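Local coordinates for protein HcgC (Methanococcus maripaludis S2, PDB 5O4J) that probably catalyses the S-adenosylmethionine-dependent C-methylation of a pyridinol precursor in the biosynthesis of the [Fe]-hydrogenase cofactor, at residues Y35-E40 with P128-V133; F42-V47 with T102-D107. All blocks are in the same frame, centred on the assembly; numbering follows the deposited sequence.

Interaction 1: Y35-E40 with P128-V133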
# COMPACT_ATOMS: atom_id res chain seq x y z
N TYR A 35 7.99 33.66 3.11
CA TYR A 35 8.32 33.90 1.71
C TYR A 35 7.23 34.69 1.02
O TYR A 35 7.51 35.59 0.21
CB TYR A 35 8.55 32.56 1.01
CG TYR A 35 8.73 32.68 -0.47
CD1 TYR A 35 9.89 33.20 -1.00
CD2 TYR A 35 7.73 32.27 -1.35
CE1 TYR A 35 10.07 33.32 -2.36
CE2 TYR A 35 7.90 32.39 -2.72
CZ TYR A 35 9.07 32.91 -3.22
OH TYR A 35 9.24 33.02 -4.58
N PHE A 36 5.97 34.36 1.31
CA PHE A 36 4.85 35.09 0.72
C PHE A 36 4.87 36.57 1.12
O PHE A 36 4.56 37.44 0.30
CB PHE A 36 3.55 34.43 1.15
CG PHE A 36 2.32 35.06 0.56
CD1 PHE A 36 2.03 34.90 -0.78
CD2 PHE A 36 1.46 35.80 1.35
CE1 PHE A 36 0.88 35.47 -1.33
CE2 PHE A 36 0.32 36.36 0.81
CZ PHE A 36 0.03 36.20 -0.54
N LEU A 37 5.26 36.86 2.37
CA LEU A 37 5.20 38.23 2.87
C LEU A 37 6.33 39.11 2.36
O LEU A 37 6.26 40.34 2.51
CB LEU A 37 5.19 38.22 4.40
CG LEU A 37 3.92 37.64 5.03
CD1 LEU A 37 3.99 37.66 6.54
CD2 LEU A 37 2.67 38.39 4.57
N GLU A 38 7.38 38.53 1.78
CA GLU A 38 8.40 39.30 1.06
C GLU A 38 9.01 40.40 1.92
O GLU A 38 9.38 41.48 1.42
CB GLU A 38 7.80 39.89 -0.22
CG GLU A 38 7.30 38.83 -1.18
CD GLU A 38 6.58 39.40 -2.39
OE1 GLU A 38 6.30 38.63 -3.32
OE2 GLU A 38 6.25 40.61 -2.38
N GLY A 39 9.18 40.12 3.21
CA GLY A 39 9.84 41.05 4.10
C GLY A 39 9.02 42.26 4.47
O GLY A 39 9.56 43.18 5.10
N GLU A 40 7.74 42.30 4.11
CA GLU A 40 6.89 43.42 4.49
C GLU A 40 6.75 43.48 6.01
O GLU A 40 6.64 42.46 6.69
CB GLU A 40 5.52 43.30 3.83
CG GLU A 40 4.61 44.51 4.09
CD GLU A 40 3.37 44.55 3.22
OE1 GLU A 40 3.20 43.67 2.35
OE2 GLU A 40 2.55 45.48 3.39
N PRO A 128 -7.14 44.45 6.29
CA PRO A 128 -5.68 44.38 6.36
C PRO A 128 -5.03 44.64 5.01
O PRO A 128 -5.68 44.65 3.96
CB PRO A 128 -5.43 42.93 6.82
CG PRO A 128 -6.55 42.17 6.18
CD PRO A 128 -7.74 43.11 6.13
N LYS A 129 -3.72 44.87 5.06
CA LYS A 129 -2.93 44.88 3.84
C LYS A 129 -2.85 43.49 3.24
O LYS A 129 -2.96 43.33 2.02
CB LYS A 129 -1.53 45.40 4.17
CG LYS A 129 -1.50 46.86 4.56
CD LYS A 129 -0.11 47.28 5.01
CE LYS A 129 -0.08 48.72 5.46
NZ LYS A 129 1.16 49.04 6.21
N VAL A 130 -2.70 42.48 4.08
CA VAL A 130 -2.49 41.10 3.65
C VAL A 130 -3.42 40.19 4.45
O VAL A 130 -3.54 40.33 5.67
CB VAL A 130 -1.02 40.67 3.82
CG1 VAL A 130 -0.83 39.19 3.50
CG2 VAL A 130 -0.13 41.54 2.94
N LEU A 131 -4.09 39.28 3.75
CA LEU A 131 -4.88 38.22 4.34
C LEU A 131 -4.34 36.89 3.85
O LEU A 131 -4.19 36.69 2.64
CB LEU A 131 -6.36 38.36 3.96
CG LEU A 131 -7.26 37.18 4.33
CD1 LEU A 131 -7.38 37.07 5.83
CD2 LEU A 131 -8.63 37.32 3.68
N ILE A 132 -4.05 35.98 4.78
CA ILE A 132 -3.68 34.60 4.46
C ILE A 132 -4.67 33.69 5.15
O ILE A 132 -4.90 33.82 6.35
CB ILE A 132 -2.25 34.27 4.92
CG1 ILE A 132 -1.24 35.18 4.23
CG2 ILE A 132 -1.94 32.80 4.65
CD1 ILE A 132 0.14 35.09 4.80
N VAL A 133 -5.25 32.76 4.39
CA VAL A 133 -6.15 31.74 4.92
C VAL A 133 -5.52 30.38 4.65
O VAL A 133 -5.12 30.09 3.52
CB VAL A 133 -7.55 31.81 4.28
CG1 VAL A 133 -8.47 30.68 4.78
CG2 VAL A 133 -8.19 33.16 4.55
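F36 and L37, in the last turn of helix 18-37, pack on V130 and I132 of strand 130-134. The helix lies over one face of the mixed, mainly parallel sheet, as in a Rossmann-like domain. The F36 side chain leaves the helix with CG anti to its backbone N (chi1 -178°), which carries the ring out to the strand. V130 CG1 sits at the ring edge, near the ring plane, 4.1 Å from F36 CE2. I132 runs past F36 in the opposite direction, its CD1 3.8 Å from F36 CD2. K159 makes a cation-pi contact with the same ring, and V257 also touches it. With just an alanine at F36, a gap would probably open beside V130 and I132, and K159 would lose its aromatic partner. L37 adds one methyl to this apolar layer. Its CD2 lies 3.7 Å from V130 CG1 and 4.2 Å from I132 CD1. The chain then leaves the helix at E38, with positive phi, and a type I' turn runs from L37 to E40, closed by E40 N bonding to L37 O. At the turn's end the contact is more polar and partly exposed. The extended E40 side chain crosses K129, with no salt bridge between them: E40 OE2 is 4.7 Å from K129 NZ. The carboxylate rests on the aliphatic part of the lysine instead, E40 OE2 lying 3.6 Å from K129 CD.

Interaction 2: F42-V47 with T102-D107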
# COMPACT_ATOMS: atom_id res chain seq x y z
N PHE A 42 4.70 45.00 9.42
CA PHE A 42 3.31 45.22 9.78
C PHE A 42 3.24 45.77 11.20
O PHE A 42 4.07 45.44 12.05
CB PHE A 42 2.50 43.92 9.69
CG PHE A 42 2.47 43.31 8.31
CD1 PHE A 42 1.49 43.67 7.39
CD2 PHE A 42 3.43 42.39 7.94
CE1 PHE A 42 1.48 43.11 6.12
CE2 PHE A 42 3.42 41.83 6.67
CZ PHE A 42 2.45 42.19 5.76
N LYS A 43 2.21 46.58 11.45
CA LYS A 43 2.02 47.14 12.78
C LYS A 43 1.33 46.15 13.70
O LYS A 43 1.67 46.07 14.89
CB LYS A 43 1.20 48.43 12.69
CG LYS A 43 2.00 49.63 12.19
CD LYS A 43 1.10 50.82 11.90
CE LYS A 43 1.91 52.08 11.61
NZ LYS A 43 2.65 51.98 10.32
N GLN A 44 0.37 45.40 13.18
CA GLN A 44 -0.41 44.50 14.02
C GLN A 44 -0.87 43.29 13.22
O GLN A 44 -1.62 43.44 12.25
CB GLN A 44 -1.62 45.23 14.61
CG GLN A 44 -2.48 44.37 15.52
CD GLN A 44 -3.70 45.11 15.99
OE1 GLN A 44 -4.67 45.27 15.25
NE2 GLN A 44 -3.65 45.59 17.23
N ALA A 45 -0.43 42.11 13.63
CA ALA A 45 -0.83 40.86 13.01
C ALA A 45 -1.77 40.13 13.95
O ALA A 45 -1.51 40.04 15.15
CB ALA A 45 0.38 39.99 12.69
N ILE A 46 -2.87 39.61 13.41
CA ILE A 46 -3.79 38.76 14.15
C ILE A 46 -3.81 37.39 13.49
O ILE A 46 -4.04 37.28 12.28
CB ILE A 46 -5.20 39.38 14.23
CG1 ILE A 46 -5.13 40.63 15.11
CG2 ILE A 46 -6.19 38.36 14.80
CD1 ILE A 46 -6.46 41.24 15.48
N VAL A 47 -3.55 36.36 14.29
CA VAL A 47 -3.52 34.98 13.84
C VAL A 47 -4.64 34.24 14.55
O VAL A 47 -4.68 34.20 15.78
CB VAL A 47 -2.16 34.33 14.14
CG1 VAL A 47 -2.15 32.87 13.69
CG2 VAL A 47 -1.04 35.12 13.48
N THR A 102 -10.50 50.95 19.79
CA THR A 102 -9.82 51.13 18.52
C THR A 102 -8.53 50.34 18.44
O THR A 102 -7.82 50.43 17.44
CB THR A 102 -9.54 52.62 18.28
OG1 THR A 102 -8.70 53.12 19.32
CG2 THR A 102 -10.85 53.41 18.26
N SER A 103 -8.21 49.56 19.48
CA SER A 103 -6.92 48.89 19.57
C SER A 103 -6.75 47.75 18.56
O SER A 103 -5.62 47.31 18.34
CB SER A 103 -6.73 48.33 20.98
OG SER A 103 -7.68 47.32 21.24
N ILE A 104 -7.83 47.26 17.96
CA ILE A 104 -7.77 46.14 17.03
C ILE A 104 -8.01 46.68 15.62
O ILE A 104 -9.13 47.06 15.27
CB ILE A 104 -8.77 45.04 17.39
CG1 ILE A 104 -8.42 44.43 18.75
CG2 ILE A 104 -8.81 43.96 16.30
CD1 ILE A 104 -7.01 43.85 18.85
N ASN A 105 -6.95 46.70 14.82
CA ASN A 105 -7.02 47.13 13.43
C ASN A 105 -5.84 46.52 12.69
O ASN A 105 -4.92 47.23 12.27
CB ASN A 105 -6.98 48.66 13.33
CG ASN A 105 -7.22 49.14 11.91
OD1 ASN A 105 -7.83 48.44 11.10
ND2 ASN A 105 -6.72 50.33 11.60
N PRO A 106 -5.83 45.20 12.52
CA PRO A 106 -4.63 44.53 11.99
C PRO A 106 -4.40 44.85 10.52
O PRO A 106 -5.35 44.96 9.74
CB PRO A 106 -4.94 43.05 12.19
CG PRO A 106 -6.43 42.97 12.15
CD PRO A 106 -6.91 44.24 12.81
N ASP A 107 -3.13 45.00 10.16
CA ASP A 107 -2.77 45.08 8.75
C ASP A 107 -2.31 43.73 8.20
O ASP A 107 -2.09 43.61 6.99
CB ASP A 107 -1.70 46.16 8.52
CG ASP A 107 -0.54 46.11 9.50
OD1 ASP A 107 -0.56 45.28 10.43
OD2 ASP A 107 0.37 46.95 9.36
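The Q44 side chain runs out fully extended, CG anti to the backbone N, and its amide reaches the backbone of S103 and N105. D107 has its CG between its own backbone N and carbonyl carbon (chi1 47°), which brings the carboxylate to the backbone N-H groups of K43 and Q44. OD2 takes the K43 N bond on its syn lone pair, at 2.8 Å and nearly straight (171°). OD1 accepts from Q44 N at 2.9 Å, also on the syn side but 24° out of the carboxylate plane. The two bonds fix the rotation of the carboxylate where the chain turns its corner at K43. F42, just before the corner, sets its ring edge towards D107 CG, with ring and carboxylate planes perpendicular.

Segment 42-47 belongs to an inner strand of the mixed sheet in this Rossmann-like fold. Segment 102-107 is the loop from helix 91-99 into the neighbouring parallel strand 108-111. D107 N gives a weak bond to Q44 O just before that strand begins.

The Q44 amide is held at both ends. NE2 donates to S103 O at 2.8 Å, almost straight and close to the amide plane. OE1 accepts from N105 N at 2.7 Å, in the carbonyl plane. E67 on strand 65-72 takes a further bond from NE2, so this buried amide has partners on both its atoms. I46 supplies the apolar part of the contact. Its CD1 meets I104 CG2 at 3.7 Å, the two side chains crossing at about a right angle, and lies 3.8 Å from P106 CG.

How the interactions relate
Both contacts are largely buried and both reach the same mixed sheet. Interaction 1 lays the end of a helix on a sheet face. It is mainly apolar, with a charged, more exposed margin at E40 and K129, and has no hydrogen bond across it. Interaction 2 lies at the start of two neighbouring strands, where a loop enters the sheet. It is larger in buried area and is held mainly by hydrogen bonds to backbone atoms. Its exposed residues are K43, S103 and N105. Helix 18-37 leads along the chain into strand 42-48, and F42 touches both L37 and V130. The contacts meet at D107, whose O probably accepts a bond from V130 N.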